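Local atomic coordinates of core protein VP7 (African horsesickness virus, PDB entry 1AHS), a protein that forms the surface of the viral core as a homotrimer bound to the structural protein VP3, this chain being its top domain alone. Residues Ile59-Arg64 with Asp96-Asn101; Asn29-Glu34 with Phe120-Tyr125; Glu78-Thr83 with Arg114-Gln119. One frame throughout, in Å; residues are numbered along the deposited sequence.

Interaction 1 (Ile59-Arg64 with Asp96-Asn101); sequences IYFVWR and DVVAWN
Ile59 and Trp100 form a hydrogen-bonded antiparallel pair, Tyr60 and Ala99 the non-hydrogen-bonded pair beside it, and Phe61 and Val98 the next hydrogen-bonded one. The ladder joins strand 98-100 to strand 59-65 at one border of the five-stranded sheet of the jelly-roll β-sandwich that makes up the VP7 top domain.

Backbone bonding is straight: Ile59 N donates to Trp100 O at 3.0 Å, Trp100 N returns a bond to Ile59 O at 2.9 Å, and Phe61 N reaches Val98 O at 3.0 Å. Between the last two, the CA of Tyr60 directs its hydrogen at the same Val98 O.

Among the apolar contacts, Ile59, Phe61, Val98 and Trp100 share the face turned to strand 84-87, where Val87 meets the last three. The Phe61 ring receives Trp100 CB at its edge, beside CE2 (3.8 Å). Val98 CG1 lies over one ring face, a CH-π placement that remains doubtful because the same methyl is modelled too close to Phe61 O. The indole NH of Trp100 is bonded to Ala104 O.

On the Tyr60 and Ala99 face, Val97 CG1, anti to its own backbone N (chi1 -172°), comes up at the tyrosine ring edge 3.9 Å from CD1, and Ala99 CB approaches CE1 obliquely. Beyond the ladder a water accepts from Trp63 N at 3.0 Å and donates to Asp96 O at 2.6 Å.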
# COMPACT_ATOMS: atom_id res chain seq x y z
N ILE B 59 10.59 -16.70 9.56
CA ILE B 59 9.72 -15.75 8.84
C ILE B 59 9.38 -16.36 7.49
O ILE B 59 10.25 -16.90 6.86
CB ILE B 59 10.50 -14.47 8.57
CG1 ILE B 59 10.36 -13.55 9.74
CG2 ILE B 59 10.09 -13.78 7.31
CD1 ILE B 59 10.95 -12.23 9.40
N TYR B 60 8.13 -16.30 7.06
CA TYR B 60 7.76 -16.82 5.75
C TYR B 60 7.57 -15.61 4.83
O TYR B 60 6.88 -14.69 5.22
CB TYR B 60 6.43 -17.57 5.84
CG TYR B 60 6.54 -19.03 6.25
CD1 TYR B 60 6.75 -20.01 5.30
CD2 TYR B 60 6.49 -19.42 7.59
CE1 TYR B 60 6.93 -21.37 5.65
CE2 TYR B 60 6.67 -20.78 7.96
CZ TYR B 60 6.90 -21.75 6.98
OH TYR B 60 7.11 -23.09 7.29
N PHE B 61 8.16 -15.57 3.64
CA PHE B 61 7.97 -14.42 2.76
C PHE B 61 7.99 -14.70 1.26
O PHE B 61 8.40 -15.77 0.86
CB PHE B 61 9.02 -13.38 3.06
CG PHE B 61 10.39 -13.70 2.52
CD1 PHE B 61 10.71 -13.47 1.20
CD2 PHE B 61 11.40 -14.11 3.39
CE1 PHE B 61 12.01 -13.62 0.75
CE2 PHE B 61 12.70 -14.27 2.96
CZ PHE B 61 13.00 -14.02 1.64
N VAL B 62 7.47 -13.77 0.45
CA VAL B 62 7.52 -13.88 -1.01
C VAL B 62 8.08 -12.57 -1.48
O VAL B 62 7.94 -11.59 -0.79
CB VAL B 62 6.17 -13.97 -1.72
CG1 VAL B 62 5.66 -15.29 -1.60
CG2 VAL B 62 5.18 -13.05 -1.15
N TRP B 63 8.75 -12.56 -2.62
CA TRP B 63 9.24 -11.30 -3.16
C TRP B 63 8.76 -11.18 -4.61
O TRP B 63 8.30 -12.15 -5.22
CB TRP B 63 10.75 -11.22 -3.10
CG TRP B 63 11.43 -12.11 -4.05
CD1 TRP B 63 11.70 -13.43 -3.89
CD2 TRP B 63 11.91 -11.75 -5.34
NE1 TRP B 63 12.33 -13.92 -5.01
CE2 TRP B 63 12.47 -12.90 -5.91
CE3 TRP B 63 11.92 -10.55 -6.08
CZ2 TRP B 63 13.03 -12.89 -7.20
CZ3 TRP B 63 12.48 -10.55 -7.37
CH2 TRP B 63 13.03 -11.71 -7.90
N ARG B 64 8.72 -9.96 -5.12
CA ARG B 64 8.38 -9.73 -6.50
C ARG B 64 8.75 -8.32 -6.89
O ARG B 64 8.91 -7.46 -6.05
CB ARG B 64 6.94 -10.11 -6.88
CG ARG B 64 5.85 -9.61 -6.06
CD ARG B 64 5.47 -10.63 -5.00
NE ARG B 64 4.09 -11.11 -5.09
CZ ARG B 64 3.14 -10.78 -4.23
NH1 ARG B 64 3.39 -9.94 -3.22
NH2 ARG B 64 1.94 -11.32 -4.37
N ASP B 96 7.06 -17.54 -5.12
CA ASP B 96 7.17 -18.77 -4.33
C ASP B 96 7.38 -18.36 -2.90
O ASP B 96 8.21 -17.50 -2.62
CB ASP B 96 8.42 -19.58 -4.70
CG ASP B 96 8.29 -20.35 -6.01
OD1 ASP B 96 7.18 -20.43 -6.61
OD2 ASP B 96 9.35 -20.90 -6.42
N VAL B 97 6.67 -19.04 -2.00
CA VAL B 97 6.77 -18.81 -0.56
C VAL B 97 8.09 -19.41 -0.06
O VAL B 97 8.31 -20.60 -0.25
CB VAL B 97 5.62 -19.49 0.20
CG1 VAL B 97 5.64 -19.09 1.64
CG2 VAL B 97 4.29 -19.11 -0.40
N VAL B 98 8.94 -18.62 0.59
CA VAL B 98 10.22 -19.09 1.09
C VAL B 98 10.26 -19.03 2.62
O VAL B 98 9.79 -18.05 3.19
CB VAL B 98 11.38 -18.26 0.45
CG1 VAL B 98 10.94 -16.88 0.11
CG2 VAL B 98 12.51 -18.11 1.38
N ALA B 99 10.76 -20.10 3.27
CA ALA B 99 10.90 -20.19 4.75
C ALA B 99 12.29 -19.71 5.13
O ALA B 99 13.28 -20.32 4.75
CB ALA B 99 10.72 -21.64 5.22
N TRP B 100 12.39 -18.59 5.83
CA TRP B 100 13.69 -18.03 6.18
C TRP B 100 13.99 -18.23 7.67
O TRP B 100 13.16 -17.91 8.52
CB TRP B 100 13.70 -16.55 5.87
CG TRP B 100 14.98 -15.89 6.15
CD1 TRP B 100 16.22 -16.39 5.88
CD2 TRP B 100 15.18 -14.56 6.66
NE1 TRP B 100 17.18 -15.44 6.20
CE2 TRP B 100 16.57 -14.32 6.68
CE3 TRP B 100 14.31 -13.56 7.09
CZ2 TRP B 100 17.11 -13.12 7.12
CZ3 TRP B 100 14.85 -12.37 7.52
CH2 TRP B 100 16.23 -12.15 7.54
N ASN B 101 15.22 -18.64 7.97
CA ASN B 101 15.51 -18.87 9.35
C ASN B 101 15.92 -17.67 10.14
O ASN B 101 16.19 -17.81 11.31
CB ASN B 101 16.49 -20.02 9.51
CG ASN B 101 17.85 -19.71 8.95
OD1 ASN B 101 18.24 -18.55 8.84
ND2 ASN B 101 18.60 -20.75 8.64
O HOH W 1 9.39 -15.39 -3.52

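Interaction 2 (Asn29-Glu34 with Phe120-Tyr125); sequences NSNIAE and FEVLWY
The side chain of Asn31 lies across the carbonyl of Val122, with CB 3.6 Å from Val122 O. CG stands anti to the carbonyl carbon of Asn31 (chi1 -75°), which swings ND2 over to donate to Val122 O at 2.8 Å. The bond is nearly straight and leaves in the plane of the amide, but it meets the acceptor 44° out of the carbonyl plane. Asn31 O meanwhile takes the N-H of Val122 at 2.7 Å, making a two-point grip where the antiparallel ladder between strands 32-37 and 116-122 begins. Ala33 and Phe120 continue it as a doubly hydrogen-bonded pair. The side chains of Ile32 and Glu121 lie side by side and point the same way, Ile32 CG1 against Glu121 CG at 4.0 Å.

Just before the ladder, Asn29 OD1 accepts from Asn31 N at 2.6 Å, closing an Asx turn. The carboxylate of Glu121 binds Arg64 in a salt bridge and also accepts from the backbone N of Ser30 of the second subunit; in turn, Ser30 N here donates to Glu121 of the third. The strand pairing thus contributes to the trimer interface, and the arginine and the amide would both be expected to stabilise Glu121 as an anion.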
# COMPACT_ATOMS: atom_id res chain seq x y z
N ASN B 29 4.62 -1.00 5.61
CA ASN B 29 3.66 -1.24 6.66
C ASN B 29 4.17 -2.43 7.48
O ASN B 29 5.30 -2.83 7.31
CB ASN B 29 2.25 -1.48 6.07
CG ASN B 29 2.08 -2.84 5.38
OD1 ASN B 29 2.72 -3.82 5.74
ND2 ASN B 29 1.14 -2.91 4.45
N SER B 30 3.35 -2.98 8.38
CA SER B 30 3.74 -4.11 9.22
C SER B 30 4.29 -5.33 8.55
O SER B 30 5.00 -6.08 9.20
CB SER B 30 2.56 -4.62 10.00
OG SER B 30 2.24 -3.63 10.91
N ASN B 31 3.86 -5.60 7.32
CA ASN B 31 4.30 -6.80 6.64
C ASN B 31 5.06 -6.67 5.32
O ASN B 31 5.57 -7.66 4.78
CB ASN B 31 3.11 -7.74 6.49
CG ASN B 31 2.75 -8.42 7.79
OD1 ASN B 31 2.34 -7.75 8.73
ND2 ASN B 31 2.93 -9.75 7.88
N ILE B 32 5.26 -5.44 4.88
CA ILE B 32 5.89 -5.20 3.61
C ILE B 32 7.06 -4.23 3.68
O ILE B 32 6.99 -3.17 4.31
CB ILE B 32 4.82 -4.68 2.62
CG1 ILE B 32 3.67 -5.67 2.58
CG2 ILE B 32 5.36 -4.54 1.23
CD1 ILE B 32 2.66 -5.34 1.53
N ALA B 33 8.13 -4.59 2.99
CA ALA B 33 9.32 -3.76 2.93
C ALA B 33 9.67 -3.72 1.44
O ALA B 33 9.28 -4.62 0.69
CB ALA B 33 10.43 -4.42 3.74
N GLU B 34 10.38 -2.71 0.98
CA GLU B 34 10.76 -2.63 -0.42
C GLU B 34 12.20 -2.18 -0.52
O GLU B 34 12.64 -1.38 0.29
CB GLU B 34 9.91 -1.58 -1.14
CG GLU B 34 8.44 -1.92 -1.35
CD GLU B 34 7.65 -0.86 -2.12
OE1 GLU B 34 8.17 0.24 -2.44
OE2 GLU B 34 6.45 -1.12 -2.39
N PHE B 120 8.96 -7.20 -0.51
CA PHE B 120 9.01 -8.44 0.29
C PHE B 120 7.80 -8.39 1.15
O PHE B 120 7.62 -7.44 1.85
CB PHE B 120 10.22 -8.46 1.22
CG PHE B 120 11.52 -8.58 0.51
CD1 PHE B 120 12.02 -9.82 0.18
CD2 PHE B 120 12.18 -7.46 0.06
CE1 PHE B 120 13.18 -9.91 -0.59
CE2 PHE B 120 13.35 -7.54 -0.71
CZ PHE B 120 13.83 -8.77 -1.04
N GLU B 121 6.96 -9.40 1.12
CA GLU B 121 5.80 -9.34 1.95
C GLU B 121 5.86 -10.51 2.90
O GLU B 121 5.92 -11.63 2.45
CB GLU B 121 4.55 -9.49 1.08
CG GLU B 121 3.26 -9.60 1.89
CD GLU B 121 2.03 -9.69 1.03
OE1 GLU B 121 2.17 -9.57 -0.21
OE2 GLU B 121 0.93 -9.86 1.59
N VAL B 122 5.86 -10.25 4.19
CA VAL B 122 5.90 -11.32 5.16
C VAL B 122 4.53 -11.92 5.32
O VAL B 122 3.56 -11.23 5.58
CB VAL B 122 6.41 -10.80 6.44
CG1 VAL B 122 6.37 -11.85 7.48
CG2 VAL B 122 7.80 -10.32 6.23
N LEU B 123 4.44 -13.23 5.23
CA LEU B 123 3.16 -13.90 5.26
C LEU B 123 2.57 -14.36 6.58
O LEU B 123 1.51 -13.90 6.99
CB LEU B 123 3.15 -15.02 4.21
CG LEU B 123 3.23 -14.52 2.76
CD1 LEU B 123 3.12 -15.68 1.82
CD2 LEU B 123 2.09 -13.58 2.45
N TRP B 124 3.13 -15.36 7.21
CA TRP B 124 2.57 -15.76 8.51
C TRP B 124 3.88 -15.72 9.27
O TRP B 124 4.98 -15.68 8.64
CB TRP B 124 1.93 -17.17 8.48
N TYR B 125 3.80 -15.61 10.59
CA TYR B 125 5.06 -15.59 11.31
C TYR B 125 5.03 -15.97 12.80
O TYR B 125 4.25 -15.42 13.61
CB TYR B 125 5.82 -14.29 10.93
CG TYR B 125 6.14 -13.27 11.99
CD1 TYR B 125 5.15 -12.46 12.56
CD2 TYR B 125 7.45 -13.12 12.42
CE1 TYR B 125 5.48 -11.55 13.53
CE2 TYR B 125 7.78 -12.23 13.37
CZ TYR B 125 6.81 -11.44 13.92
OH TYR B 125 7.24 -10.58 14.89

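Interaction 3 (Glu78-Thr83 with Arg114-Gln119); sequences ESAPGT and RRSILQ
The guanidinium of Arg114 has Pro81 CD over one face, 4.0 Å above the plane, and Glu78 O at its edge. Ser79 O approaches obliquely, 3.0 Å from NH1. Starting between the backbone N and the carbonyl carbon (chi1 53°), the arginine chain lays CG against Ala80 CB at 3.5 Å and bends at the CG-CD bond, so the guanidinium follows the loop from Glu78 to Pro81.

Two serines tie this loop to the strand. Ser116 OG accepts from Ala80 N at 2.7 Å, through a bent N-H...O angle of 142°, and is also bonded to Asn110 OD1. Ser79 OG takes the N-H of Ile117 at 3.3 Å along a straighter path, and also bonds Leu66 O. In the jelly-roll sandwich, 78-83 leads into strand 84-87 of the four-stranded sheet, whereas 116-122 is the middle strand of the five-stranded one, so these bonds fasten the connecting loop to the five-stranded layer, and the Ser116-Asn110 bond reaches across to the other.

Water supplies another bridge, donating to both Glu78 O and Arg115 O. Farther in, the side chains of Thr83 and Leu118 pass in opposite directions, CG2 of Thr83 4.1 Å from CD1 of Leu118, next to Trp63.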
# COMPACT_ATOMS: atom_id res chain seq x y z
N GLU B 78 9.51 1.21 -15.17
CA GLU B 78 9.29 -0.25 -15.03
C GLU B 78 10.59 -0.86 -14.56
O GLU B 78 11.69 -0.40 -14.91
CB GLU B 78 8.88 -0.95 -16.33
CG GLU B 78 8.00 -0.13 -17.25
CD GLU B 78 7.23 -0.97 -18.24
OE1 GLU B 78 7.47 -2.20 -18.29
OE2 GLU B 78 6.35 -0.39 -18.95
N SER B 79 10.46 -1.87 -13.72
CA SER B 79 11.59 -2.60 -13.15
C SER B 79 12.32 -3.37 -14.24
O SER B 79 11.69 -3.93 -15.19
CB SER B 79 11.08 -3.60 -12.10
OG SER B 79 10.98 -3.00 -10.82
N ALA B 80 13.64 -3.41 -14.09
CA ALA B 80 14.50 -4.13 -15.00
C ALA B 80 14.28 -5.66 -14.95
O ALA B 80 13.86 -6.24 -13.94
CB ALA B 80 15.92 -3.79 -14.70
N PRO B 81 14.50 -6.34 -16.07
CA PRO B 81 14.30 -7.79 -16.01
C PRO B 81 15.53 -8.45 -15.37
O PRO B 81 16.56 -7.79 -15.13
CB PRO B 81 14.16 -8.15 -17.48
CG PRO B 81 15.14 -7.16 -18.13
CD PRO B 81 14.87 -5.89 -17.43
N GLY B 82 15.40 -9.72 -15.01
CA GLY B 82 16.54 -10.40 -14.42
C GLY B 82 16.88 -10.13 -12.96
O GLY B 82 17.99 -10.42 -12.53
N THR B 83 15.95 -9.52 -12.23
CA THR B 83 16.16 -9.27 -10.81
C THR B 83 16.13 -10.64 -10.12
O THR B 83 15.37 -11.53 -10.56
CB THR B 83 15.02 -8.40 -10.25
OG1 THR B 83 13.76 -9.00 -10.58
CG2 THR B 83 15.07 -7.02 -10.81
N ARG B 114 18.21 -0.84 -15.87
CA ARG B 114 17.42 0.28 -15.42
C ARG B 114 17.13 0.05 -13.94
O ARG B 114 17.46 -1.01 -13.42
CB ARG B 114 16.16 0.43 -16.26
CG ARG B 114 15.30 -0.77 -16.39
CD ARG B 114 14.04 -0.47 -17.21
NE ARG B 114 13.95 -1.24 -18.46
CZ ARG B 114 13.09 -2.24 -18.72
NH1 ARG B 114 12.21 -2.63 -17.81
NH2 ARG B 114 13.14 -2.88 -19.88
N ARG B 115 16.61 1.06 -13.25
CA ARG B 115 16.31 0.93 -11.84
C ARG B 115 15.19 -0.06 -11.58
O ARG B 115 14.37 -0.31 -12.47
CB ARG B 115 15.95 2.29 -11.28
CG ARG B 115 17.14 3.20 -11.26
CD ARG B 115 16.71 4.62 -11.01
NE ARG B 115 16.08 5.25 -12.18
CZ ARG B 115 15.70 6.53 -12.22
NH1 ARG B 115 15.88 7.32 -11.16
NH2 ARG B 115 15.21 7.04 -13.34
N SER B 116 15.15 -0.62 -10.38
CA SER B 116 14.09 -1.57 -10.02
C SER B 116 13.71 -1.43 -8.55
O SER B 116 14.50 -0.90 -7.77
CB SER B 116 14.57 -3.00 -10.26
OG SER B 116 14.85 -3.24 -11.64
N ILE B 117 12.49 -1.82 -8.18
CA ILE B 117 12.10 -1.80 -6.77
C ILE B 117 11.59 -3.21 -6.49
O ILE B 117 10.83 -3.74 -7.30
CB ILE B 117 10.97 -0.83 -6.43
CG1 ILE B 117 11.38 0.61 -6.64
CG2 ILE B 117 10.65 -0.90 -4.95
CD1 ILE B 117 10.30 1.54 -6.26
N LEU B 118 12.06 -3.85 -5.42
CA LEU B 118 11.60 -5.19 -5.05
C LEU B 118 10.81 -5.07 -3.77
O LEU B 118 11.22 -4.37 -2.83
CB LEU B 118 12.76 -6.13 -4.78
CG LEU B 118 13.47 -6.87 -5.91
CD1 LEU B 118 13.76 -6.00 -7.09
CD2 LEU B 118 14.75 -7.38 -5.34
N GLN B 119 9.71 -5.82 -3.71
CA GLN B 119 8.83 -5.84 -2.56
C GLN B 119 8.94 -7.19 -1.85
O GLN B 119 8.97 -8.20 -2.53
CB GLN B 119 7.40 -5.65 -3.06
CG GLN B 119 6.38 -5.87 -2.00
CD GLN B 119 4.95 -5.75 -2.47
OE1 GLN B 119 4.48 -4.63 -2.73
NE2 GLN B 119 4.23 -6.88 -2.53
O HOH W 2 13.41 1.59 -14.53

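Interactions 1 and 2 belong to the same five-stranded sheet: strand 59-65 pairs with 98-100 on one side and 116-122 on the other, and 116-122 pairs onward with 32-37. Interaction 2 is the buried one and touches both other subunits; interaction 1 lies toward the sheet border, with one face in the core and exposed residues on the other. Interaction 3 uses the earlier half of strand 116-122, about 19 Å between centres from either of the others. There serine hydroxyls and water stand in for the regular ladder. Trp63 joins interactions 1 and 3 by packing on Thr83 and Leu118, while the Arg64-Glu121 salt bridge links interactions 1 and 2.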